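Local coordinates for protein beta subunit of photoactivated adenylyl cyclase (Beggiatoa sp. PS, PDB 5M2A) that senses blue light through a flavin-binding BLUF domain and, once illuminated, probably makes cyclic AMP from ATP in its class III adenylyl cyclase domain, at residues V9-I14 with Q121-L126; Y129-V134 with K266-L271; I156-I161 with C205-F210. All blocks are in the same frame, centred on the assembly; numbering follows the deposited sequence.

The three contacts run from the flavin sensor toward the cyclase metal site. Contact 1 lies in the BLUF domain, where the strand carrying Tyr10 of the flavin pocket meets helix 110-129. The chain passes straight from that helix into helix 132-139, which contact 2 sets on strand 266-272 of the cyclase sheet; the two centres are about 18 Å apart. Contact 3, about 15 Å from contact 2 between centres, pairs two strands of the same sheet and ends at the magnesium ion. Contacts 2 and 3 touch through Leu271 CD1 and Met207 CE, 3.8 Å apart. Contacts 1 and 3 stay apart, nearest atoms about 15 Å; contacts 1 and 2 both reach the second subunit.

Contact 1: residues V9-I14 with Q121-L126; sequences VYISKI and QSHRVL. With FMN (flavin mononucleotide), chain F.
Ile11 lays its terminal methyl over one face of the Arg124 guanidinium, so the centre of this buried contact is an apolar group resting on a cationic plate, and no hydrogen bond joins the two segments. The strand belongs to the BLUF domain, an alpha/beta fold of ferredoxin-like type, and segment 121-126 of helix 110-129 crosses segment 9-14 almost perpendicularly, at 88°. The axes of these two segments stay 10.9 Å apart, which leaves the bridging to long side chains. With CG1 tucked between its own N and C (chi1 56°), Ile11 sends CD1 out toward the helix along a straight second torsion. Ile11 CD1 lies 3.8 Å from Arg124 NE, offset toward the rim of the guanidinium, and 4.2 Å from His123 ND1. A beta-branched residue suits the strand, and the flat, poorly hydrated face of an arginine accepts a methyl while its rim stays available for polar partners.

The polar partners named here lie beyond the two segments. Arg124 NH2 donates to Asn76 O, and NH1 forms a salt bridge with Glu127, whose carboxylate also bonds His123 ND1; this probably holds both helix side chains in fixed rotation. His123 NE2 meets Ser122 OG of the second subunit, tying the site to the dimer interface.

The strand alternates as expected: Ile11 faces the helix, whereas Ser12 turns away to bond His74, and Tyr10 reaches the flavin, its OH 3.4 Å from FMN C6 and bonded to Gln52, the tyrosine-glutamine pair characteristic of BLUF photoreceptors. Where the strand passes the guanidinium, Lys13 N lies at its edge near the plane, 4.0 Å from Arg124 NH2.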
loop_
_atom_site.group_PDB
_atom_site.type_symbol
_atom_site.label_atom_id
_atom_site.label_comp_id
_atom_site.label_asym_id
_atom_site.label_seq_id
_atom_site.Cartn_x
_atom_site.Cartn_y
_atom_site.Cartn_z
ATOM N N VAL A 9 -18.952 12.135 9.259
ATOM C CA VAL A 9 -18.094 13.186 8.741
ATOM C C VAL A 9 -17.481 12.663 7.460
ATOM O O VAL A 9 -17.070 11.500 7.405
ATOM C CB VAL A 9 -16.995 13.581 9.745
ATOM C CG1 VAL A 9 -16.190 14.761 9.218
ATOM C CG2 VAL A 9 -17.593 13.902 11.105
ATOM N N TYR A 10 -17.449 13.500 6.429
ATOM C CA TYR A 10 -16.878 13.096 5.156
ATOM C C TYR A 10 -16.140 14.269 4.540
ATOM O O TYR A 10 -16.364 15.431 4.889
ATOM C CB TYR A 10 -17.953 12.561 4.184
ATOM C CG TYR A 10 -18.843 13.610 3.558
ATOM C CD1 TYR A 10 -18.433 14.330 2.438
ATOM C CD2 TYR A 10 -20.103 13.875 4.079
ATOM C CE1 TYR A 10 -19.248 15.295 1.868
ATOM C CE2 TYR A 10 -20.923 14.833 3.512
ATOM C CZ TYR A 10 -20.492 15.542 2.408
ATOM O OH TYR A 10 -21.304 16.500 1.840
ATOM N N ILE A 11 -15.250 13.940 3.607
ATOM C CA ILE A 11 -14.584 14.929 2.778
ATOM C C ILE A 11 -14.875 14.609 1.317
ATOM O O ILE A 11 -15.197 13.475 0.949
ATOM C CB ILE A 11 -13.070 14.971 3.032
ATOM C CG1 ILE A 11 -12.469 13.585 2.824
ATOM C CG2 ILE A 11 -12.793 15.454 4.432
ATOM C CD1 ILE A 11 -10.984 13.541 3.073
ATOM N N SER A 12 -14.757 15.632 0.481
ATOM C CA SER A 12 -15.027 15.465 -0.938
ATOM C C SER A 12 -14.259 16.513 -1.723
ATOM O O SER A 12 -13.790 17.516 -1.178
ATOM C CB SER A 12 -16.524 15.561 -1.235
ATOM O OG SER A 12 -16.971 16.895 -1.099
ATOM N N LYS A 13 -14.133 16.257 -3.020
ATOM C CA LYS A 13 -13.547 17.192 -3.968
ATOM C C LYS A 13 -14.659 17.947 -4.676
ATOM O O LYS A 13 -15.562 17.332 -5.249
ATOM C CB LYS A 13 -12.675 16.462 -4.993
ATOM C CG LYS A 13 -11.972 17.382 -5.971
ATOM C CD LYS A 13 -11.084 16.593 -6.929
ATOM C CE LYS A 13 -10.395 17.501 -7.927
ATOM N NZ LYS A 13 -9.521 16.749 -8.876
ATOM N N ILE A 14 -14.588 19.274 -4.634
ATOM C CA ILE A 14 -15.564 20.101 -5.331
ATOM C C ILE A 14 -15.401 19.909 -6.832
ATOM O O ILE A 14 -14.298 20.046 -7.374
ATOM C CB ILE A 14 -15.394 21.573 -4.933
ATOM C CG1 ILE A 14 -15.388 21.705 -3.408
ATOM C CG2 ILE A 14 -16.479 22.420 -5.566
ATOM C CD1 ILE A 14 -15.113 23.112 -2.914
ATOM N N GLN A 121 -4.909 17.518 2.313
ATOM C CA GLN A 121 -4.309 17.260 1.013
ATOM C C GLN A 121 -3.362 16.069 1.074
ATOM O O GLN A 121 -3.323 15.245 0.148
ATOM C CB GLN A 121 -3.593 18.518 0.526
ATOM C CG GLN A 121 -4.568 19.586 0.064
ATOM C CD GLN A 121 -3.903 20.908 -0.276
ATOM O OE1 GLN A 121 -2.741 21.144 0.059
ATOM N NE2 GLN A 121 -4.645 21.781 -0.944
ATOM N N SER A 122 -2.603 15.954 2.159
ATOM C CA SER A 122 -1.772 14.771 2.364
ATOM C C SER A 122 -2.622 13.514 2.504
ATOM O O SER A 122 -2.289 12.464 1.940
ATOM C CB SER A 122 -0.885 14.969 3.595
ATOM O OG SER A 122 -0.010 13.875 3.786
ATOM N N HIS A 123 -3.725 13.606 3.251
ATOM C CA HIS A 123 -4.634 12.477 3.413
ATOM C C HIS A 123 -5.106 11.954 2.062
ATOM O O HIS A 123 -5.123 10.739 1.820
ATOM C CB HIS A 123 -5.824 12.921 4.277
ATOM C CG HIS A 123 -6.718 11.803 4.734
ATOM N ND1 HIS A 123 -7.654 11.205 3.916
ATOM C CD2 HIS A 123 -6.850 11.212 5.943
ATOM C CE1 HIS A 123 -8.311 10.281 4.598
ATOM N NE2 HIS A 123 -7.837 10.262 5.831
ATOM N N ARG A 124 -5.460 12.863 1.152
ATOM C CA ARG A 124 -5.984 12.448 -0.142
ATOM C C ARG A 124 -4.918 11.763 -0.982
ATOM O O ARG A 124 -5.248 10.920 -1.820
ATOM C CB ARG A 124 -6.566 13.645 -0.897
ATOM C CG ARG A 124 -7.555 14.459 -0.063
ATOM C CD ARG A 124 -8.944 14.396 -0.657
ATOM N NE ARG A 124 -9.581 13.107 -0.434
ATOM C CZ ARG A 124 -10.787 12.793 -0.893
ATOM N NH1 ARG A 124 -11.296 11.598 -0.651
ATOM N NH2 ARG A 124 -11.483 13.680 -1.595
ATOM N N VAL A 125 -3.650 12.105 -0.777
ATOM C CA VAL A 125 -2.572 11.383 -1.451
ATOM C C VAL A 125 -2.466 9.967 -0.904
ATOM O O VAL A 125 -2.479 8.984 -1.657
ATOM C CB VAL A 125 -1.239 12.133 -1.293
ATOM C CG1 VAL A 125 -0.103 11.265 -1.823
ATOM C CG2 VAL A 125 -1.284 13.443 -2.054
ATOM N N LEU A 126 -2.374 9.849 0.423
ATOM C CA LEU A 126 -2.276 8.540 1.067
ATOM C C LEU A 126 -3.419 7.614 0.676
ATOM O O LEU A 126 -3.199 6.407 0.539
ATOM C CB LEU A 126 -2.245 8.701 2.584
ATOM C CG LEU A 126 -1.139 9.500 3.270
ATOM C CD1 LEU A 126 -0.990 9.030 4.703
ATOM C CD2 LEU A 126 0.184 9.411 2.543
HETATM N N1 FMN F . -28.884 18.551 1.012
HETATM C C2 FMN F . -29.533 18.517 2.231
HETATM O O2 FMN F . -30.753 18.398 2.273
HETATM N N3 FMN F . -28.818 18.599 3.408
HETATM C C4 FMN F . -27.444 18.723 3.367
HETATM O O4 FMN F . -26.800 18.801 4.413
HETATM C C4A FMN F . -26.789 18.760 2.148
HETATM N N5 FMN F . -25.421 18.887 2.128
HETATM C C5A FMN F . -24.759 18.925 0.928
HETATM C C6 FMN F . -23.380 19.051 0.924
HETATM C C7 FMN F . -22.695 19.091 -0.280
HETATM C C7M FMN F . -21.203 19.231 -0.258
HETATM C C8 FMN F . -23.396 19.006 -1.481
HETATM C C8M FMN F . -22.669 19.048 -2.790
HETATM C C9 FMN F . -24.783 18.878 -1.476
HETATM C C9A FMN F . -25.467 18.835 -0.267
HETATM N N10 FMN F . -26.841 18.705 -0.253
HETATM C C10 FMN F . -27.508 18.673 0.959
HETATM C "C1'" FMN F . -27.585 18.634 -1.560
HETATM C "C2'" FMN F . -28.254 17.293 -1.833
HETATM O "O2'" FMN F . -27.342 16.446 -2.492
HETATM C "C3'" FMN F . -29.465 17.527 -2.725
HETATM O "O3'" FMN F . -29.083 18.352 -3.807
HETATM C "C4'" FMN F . -30.580 18.211 -1.940
HETATM O "O4'" FMN F . -30.939 17.409 -0.838
HETATM C "C5'" FMN F . -31.811 18.444 -2.807
HETATM O "O5'" FMN F . -32.281 17.199 -3.272
HETATM P P FMN F . -33.707 17.081 -4.004
HETATM O O1P FMN F . -34.779 17.066 -2.941
HETATM O O2P FMN F . -33.903 18.273 -4.915
HETATM O O3P FMN F . -33.747 15.800 -4.807
#

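Contact 2: residues Y129-V134 with K266-L271; sequences YMPARV and KMDHTL
With CG of His269 opposite its backbone N (chi1 180°), the imidazole extends from the strand toward 129-134, where Arg133, likewise extended at chi1 (170°) but bent at chi2 (64°), lays its aliphatic stem across it at about a right angle. Arg133 CG comes within 3.3 Å of His269 NE2, and Arg133 CB packs 3.6 Å from His269 CE1, while the guanidinium runs on past the ring to a long, weak ion pair with Glu258. Pro131 fits the inner end: Pro131 CG is 3.7 Å from His269 CB, and its CB lies beside ND1, a buried nitrogen with no partner in the model. Histidine suits the place because its flat ring is long enough to meet both the proline and the arginine stem. Proline suits this N-cap position, since it needs no N-H here and Pro131 O takes the bond from Val134 N (3.0 Å) that opens the helix. Replacing His269 by alanine removes the ring, which would probably open a gap beside Pro131 CB and free the Arg133 stem to turn. Helix 132-139 thus rests on strand 266-272, which pairs with strands 247-258 and 260-261; Tyr129 reaches Asn260 of the second subunit.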
loop_
_atom_site.group_PDB
_atom_site.type_symbol
_atom_site.label_atom_id
_atom_site.label_comp_id
_atom_site.label_asym_id
_atom_site.label_seq_id
_atom_site.Cartn_x
_atom_site.Cartn_y
_atom_site.Cartn_z
ATOM N N TYR A 129 -2.759 5.144 -2.103
ATOM C CA TYR A 129 -1.903 3.984 -1.883
ATOM C C TYR A 129 -2.582 2.881 -1.080
ATOM O O TYR A 129 -1.984 1.820 -0.887
ATOM C CB TYR A 129 -0.609 4.398 -1.178
ATOM C CG TYR A 129 0.315 5.220 -2.042
ATOM C CD1 TYR A 129 0.101 6.580 -2.222
ATOM C CD2 TYR A 129 1.400 4.629 -2.691
ATOM C CE1 TYR A 129 0.938 7.336 -3.018
ATOM C CE2 TYR A 129 2.240 5.377 -3.494
ATOM C CZ TYR A 129 2.008 6.734 -3.648
ATOM O OH TYR A 129 2.846 7.482 -4.445
ATOM N N MET A 130 -3.795 3.101 -0.602
ATOM C CA MET A 130 -4.419 2.096 0.241
ATOM C C MET A 130 -4.954 0.936 -0.595
ATOM O O MET A 130 -5.391 1.131 -1.730
ATOM C CB MET A 130 -5.562 2.709 1.033
ATOM C CG MET A 130 -5.132 3.885 1.898
ATOM S SD MET A 130 -3.793 3.438 3.012
ATOM C CE MET A 130 -4.636 2.418 4.104
ATOM N N PRO A 131 -4.925 -0.284 -0.060
ATOM C CA PRO A 131 -5.708 -1.364 -0.675
ATOM C C PRO A 131 -7.179 -0.984 -0.632
ATOM O O PRO A 131 -7.619 -0.303 0.293
ATOM C CB PRO A 131 -5.404 -2.581 0.209
ATOM C CG PRO A 131 -4.173 -2.212 1.002
ATOM C CD PRO A 131 -4.207 -0.717 1.149
ATOM N N ALA A 132 -7.940 -1.413 -1.644
ATOM C CA ALA A 132 -9.336 -0.986 -1.726
ATOM C C ALA A 132 -10.131 -1.417 -0.497
ATOM O O ALA A 132 -11.061 -0.721 -0.066
ATOM C CB ALA A 132 -9.977 -1.531 -3.000
ATOM N N ARG A 133 -9.777 -2.568 0.079
ATOM C CA ARG A 133 -10.457 -3.052 1.279
ATOM C C ARG A 133 -10.331 -2.061 2.435
ATOM O O ARG A 133 -11.284 -1.862 3.203
ATOM C CB ARG A 133 -9.873 -4.417 1.659
ATOM C CG ARG A 133 -10.299 -4.957 2.998
ATOM C CD ARG A 133 -11.781 -5.232 3.048
ATOM N NE ARG A 133 -12.141 -5.941 4.270
ATOM C CZ ARG A 133 -13.386 -6.190 4.651
ATOM N NH1 ARG A 133 -14.405 -5.785 3.902
ATOM N NH2 ARG A 133 -13.610 -6.836 5.784
ATOM N N VAL A 134 -9.183 -1.401 2.554
ATOM C CA VAL A 134 -9.015 -0.446 3.646
ATOM C C VAL A 134 -9.905 0.775 3.440
ATOM O O VAL A 134 -10.525 1.281 4.385
ATOM C CB VAL A 134 -7.540 -0.041 3.778
ATOM C CG1 VAL A 134 -7.456 1.099 4.746
ATOM C CG2 VAL A 134 -6.688 -1.220 4.246
ATOM N N LYS A 266 6.402 -2.870 10.189
ATOM C CA LYS A 266 5.729 -2.861 8.895
ATOM C C LYS A 266 4.453 -3.672 9.027
ATOM O O LYS A 266 4.500 -4.836 9.437
ATOM C CB LYS A 266 6.622 -3.443 7.798
ATOM C CG LYS A 266 6.280 -2.953 6.411
ATOM C CD LYS A 266 5.709 -4.045 5.543
ATOM C CE LYS A 266 5.737 -3.655 4.069
ATOM N NZ LYS A 266 4.915 -2.443 3.783
ATOM N N MET A 267 3.334 -3.063 8.682
ATOM C CA MET A 267 2.061 -3.709 8.703
ATOM C C MET A 267 1.324 -3.465 7.399
ATOM O O MET A 267 1.458 -2.440 6.812
ATOM C CB MET A 267 1.224 -3.176 9.844
ATOM C CG MET A 267 -0.011 -3.977 10.167
ATOM S SD MET A 267 -1.231 -2.761 10.630
ATOM C CE MET A 267 -1.338 -1.915 9.092
ATOM N N ASP A 268 0.567 -4.439 6.962
ATOM C CA ASP A 268 -0.192 -4.282 5.759
ATOM C C ASP A 268 -1.395 -5.153 5.696
ATOM O O ASP A 268 -1.581 -6.018 6.478
ATOM C CB ASP A 268 0.675 -4.426 4.516
ATOM C CG ASP A 268 0.237 -3.471 3.356
ATOM O OD1 ASP A 268 -0.704 -2.671 3.471
ATOM O OD2 ASP A 268 0.851 -3.517 2.298
ATOM N N HIS A 269 -2.232 -4.851 4.745
ATOM C CA HIS A 269 -3.373 -5.615 4.466
ATOM C C HIS A 269 -2.850 -6.732 3.581
ATOM O O HIS A 269 -2.230 -6.477 2.598
ATOM C CB HIS A 269 -4.266 -4.831 3.592
ATOM C CG HIS A 269 -5.504 -5.546 3.230
ATOM N ND1 HIS A 269 -5.780 -5.936 1.950
ATOM C CD2 HIS A 269 -6.552 -5.938 3.983
ATOM C CE1 HIS A 269 -6.949 -6.529 1.921
ATOM N NE2 HIS A 269 -7.433 -6.553 3.145
ATOM N N THR A 270 -3.112 -7.963 3.944
ATOM C CA THR A 270 -2.615 -9.080 3.176
ATOM C C THR A 270 -3.719 -10.120 2.984
ATOM O O THR A 270 -4.741 -10.077 3.640
ATOM C CB THR A 270 -1.371 -9.668 3.883
ATOM O OG1 THR A 270 -0.588 -8.609 4.444
ATOM C CG2 THR A 270 -0.454 -10.520 2.961
ATOM N N LEU A 271 -3.488 -11.019 2.047
ATOM C CA LEU A 271 -4.366 -12.117 1.763
ATOM C C LEU A 271 -3.471 -13.309 1.801
ATOM O O LEU A 271 -2.489 -13.346 1.145
ATOM C CB LEU A 271 -5.053 -11.990 0.413
ATOM C CG LEU A 271 -6.008 -10.836 0.190
ATOM C CD1 LEU A 271 -6.260 -10.684 -1.284
ATOM C CD2 LEU A 271 -7.289 -10.995 0.947
#

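Contact 3: residues I156-I161 with C205-F210; sequences IFFSDI and CVMASF. With MG (magnesium ion), chain G.
Val206 O is gripped from the neighbouring strand by Ser159 N at 3.1 Å, a donor lying in the carbonyl plane, and by a CA-H...O contact from Phe158 CA at 3.3 Å; the Phe157 ring edge also comes close. The bond returned from Val206 N to Ser159 O is shorter, 2.8 Å, and nearly straight at the hydrogen (167°). Phe157 and Ala208 form the second hydrogen-bonded pair, and between the two, Phe158 and Met207 make a non-hydrogen-bonded one.

Met207 runs extended alongside Phe158. Met207 CB lies 3.6 Å from Phe158 CE1, and Met207 SD stands 4.7 Å from the centroid of the Phe158 ring, obliquely, in a Met-aromatic contact. An unbranched thioether is slim enough to follow the ring, and helix 274-285 packs against Phe158 on this face. This is the antiparallel core of a class III cyclase domain, with metal-site Asp160 near a strand end and Asp204 in the adjoining hairpin turn. On the other face, Phe157 CB meets the edge of the Phe210 ring at CE1, small Ala208 lies beside the Phe157 ring, and helices 173-193 and 215-235 pack on Phe157, the latter also on Phe210. Ser159 hydrogen-bonds Tyr183 there.

Toward the metal the strand ends in Asp160 and Ile161. Ile161 O binds the magnesium ion at 2.5 Å, a long bond beside the 2.1 Å from the magnesium to a water. Asp160 OD1 forms a salt bridge with Arg287, while Asp160 OD2 faces the magnesium ion at 3.0 Å, too long for an ordinary magnesium-oxygen bond.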
loop_
_atom_site.group_PDB
_atom_site.type_symbol
_atom_site.label_atom_id
_atom_site.label_comp_id
_atom_site.label_asym_id
_atom_site.label_seq_id
_atom_site.Cartn_x
_atom_site.Cartn_y
_atom_site.Cartn_z
ATOM N N ILE A 156 -9.141 -14.858 -6.508
ATOM C CA ILE A 156 -7.911 -14.085 -6.570
ATOM C C ILE A 156 -7.568 -13.877 -8.035
ATOM O O ILE A 156 -7.612 -14.818 -8.832
ATOM C CB ILE A 156 -6.768 -14.791 -5.816
ATOM C CG1 ILE A 156 -7.192 -15.072 -4.374
ATOM C CG2 ILE A 156 -5.511 -13.932 -5.821
ATOM C CD1 ILE A 156 -7.378 -13.801 -3.533
ATOM N N PHE A 157 -7.213 -12.643 -8.376
ATOM C CA PHE A 157 -6.910 -12.219 -9.733
ATOM C C PHE A 157 -5.438 -11.818 -9.782
ATOM O O PHE A 157 -4.973 -11.070 -8.924
ATOM C CB PHE A 157 -7.859 -11.052 -10.094
ATOM C CG PHE A 157 -7.504 -10.294 -11.361
ATOM C CD1 PHE A 157 -6.414 -9.432 -11.405
ATOM C CD2 PHE A 157 -8.343 -10.368 -12.471
ATOM C CE1 PHE A 157 -6.112 -8.710 -12.563
ATOM C CE2 PHE A 157 -8.047 -9.634 -13.640
ATOM C CZ PHE A 157 -6.936 -8.811 -13.683
ATOM N N PHE A 158 -4.702 -12.322 -10.773
ATOM C CA PHE A 158 -3.352 -11.841 -11.066
ATOM C C PHE A 158 -3.268 -11.597 -12.560
ATOM O O PHE A 158 -3.655 -12.465 -13.345
ATOM C CB PHE A 158 -2.263 -12.850 -10.672
ATOM C CG PHE A 158 -1.862 -12.803 -9.232
ATOM C CD1 PHE A 158 -1.012 -11.819 -8.771
ATOM C CD2 PHE A 158 -2.305 -13.763 -8.343
ATOM C CE1 PHE A 158 -0.623 -11.778 -7.444
ATOM C CE2 PHE A 158 -1.918 -13.727 -7.012
ATOM C CZ PHE A 158 -1.077 -12.735 -6.564
ATOM N N SER A 159 -2.772 -10.426 -12.955
ATOM C CA SER A 159 -2.503 -10.171 -14.361
ATOM C C SER A 159 -1.150 -9.491 -14.479
ATOM O O SER A 159 -0.780 -8.692 -13.622
ATOM C CB SER A 159 -3.589 -9.310 -15.002
ATOM O OG SER A 159 -3.636 -8.008 -14.442
ATOM N N ASP A 160 -0.400 -9.812 -15.533
ATOM C CA ASP A 160 0.884 -9.146 -15.720
ATOM C C ASP A 160 1.200 -9.061 -17.205
ATOM O O ASP A 160 0.446 -9.546 -18.053
ATOM C CB ASP A 160 2.002 -9.839 -14.926
ATOM C CG ASP A 160 2.491 -11.116 -15.556
ATOM O OD1 ASP A 160 1.848 -11.630 -16.487
ATOM O OD2 ASP A 160 3.544 -11.609 -15.103
ATOM N N ILE A 161 2.336 -8.456 -17.504
ATOM C CA ILE A 161 2.659 -8.021 -18.857
ATOM C C ILE A 161 3.477 -9.090 -19.562
ATOM O O ILE A 161 4.499 -9.551 -19.036
ATOM C CB ILE A 161 3.425 -6.692 -18.818
ATOM C CG1 ILE A 161 2.529 -5.606 -18.216
ATOM C CG2 ILE A 161 3.911 -6.328 -20.198
ATOM C CD1 ILE A 161 3.214 -4.241 -18.087
ATOM N N CYS A 205 2.812 -6.787 -12.003
ATOM C CA CYS A 205 1.643 -7.619 -11.741
ATOM C C CYS A 205 0.593 -6.851 -10.953
ATOM O O CYS A 205 0.918 -6.138 -9.999
ATOM C CB CYS A 205 2.016 -8.884 -10.953
ATOM S SG CYS A 205 3.129 -10.056 -11.755
ATOM N N VAL A 206 -0.671 -7.020 -11.339
ATOM C CA VAL A 206 -1.810 -6.463 -10.614
ATOM C C VAL A 206 -2.459 -7.609 -9.850
ATOM O O VAL A 206 -2.810 -8.639 -10.441
ATOM C CB VAL A 206 -2.833 -5.799 -11.548
ATOM C CG1 VAL A 206 -4.031 -5.279 -10.734
ATOM C CG2 VAL A 206 -2.187 -4.685 -12.365
ATOM N N MET A 207 -2.618 -7.437 -8.543
ATOM C CA MET A 207 -3.291 -8.417 -7.707
ATOM C C MET A 207 -4.611 -7.842 -7.218
ATOM O O MET A 207 -4.651 -6.716 -6.718
ATOM C CB MET A 207 -2.423 -8.805 -6.510
ATOM C CG MET A 207 -3.105 -9.784 -5.560
ATOM S SD MET A 207 -2.071 -10.098 -4.102
ATOM C CE MET A 207 -3.070 -11.297 -3.208
ATOM N N ALA A 208 -5.684 -8.620 -7.341
ATOM C CA ALA A 208 -7.004 -8.148 -6.946
ATOM C C ALA A 208 -7.831 -9.331 -6.471
ATOM O O ALA A 208 -7.458 -10.489 -6.665
ATOM C CB ALA A 208 -7.719 -7.417 -8.085
ATOM N N SER A 209 -8.954 -9.039 -5.809
ATOM C CA SER A 209 -9.853 -10.110 -5.421
ATOM C C SER A 209 -11.285 -9.742 -5.777
ATOM O O SER A 209 -11.636 -8.568 -5.942
ATOM C CB SER A 209 -9.763 -10.416 -3.921
ATOM O OG SER A 209 -10.160 -9.293 -3.169
ATOM N N PHE A 210 -12.099 -10.787 -5.904
ATOM C CA PHE A 210 -13.534 -10.697 -6.110
ATOM C C PHE A 210 -14.207 -11.625 -5.103
ATOM O O PHE A 210 -13.579 -12.539 -4.564
ATOM C CB PHE A 210 -13.912 -11.109 -7.544
ATOM C CG PHE A 210 -13.395 -10.176 -8.621
ATOM C CD1 PHE A 210 -12.109 -10.304 -9.117
ATOM C CD2 PHE A 210 -14.233 -9.220 -9.170
ATOM C CE1 PHE A 210 -11.656 -9.449 -10.122
ATOM C CE2 PHE A 210 -13.800 -8.380 -10.188
ATOM C CZ PHE A 210 -12.517 -8.495 -10.668
HETATM MG MG MG G . 5.510 -10.175 -16.798
HETATM O O HOH W 1 6.500 -11.666 -17.968
#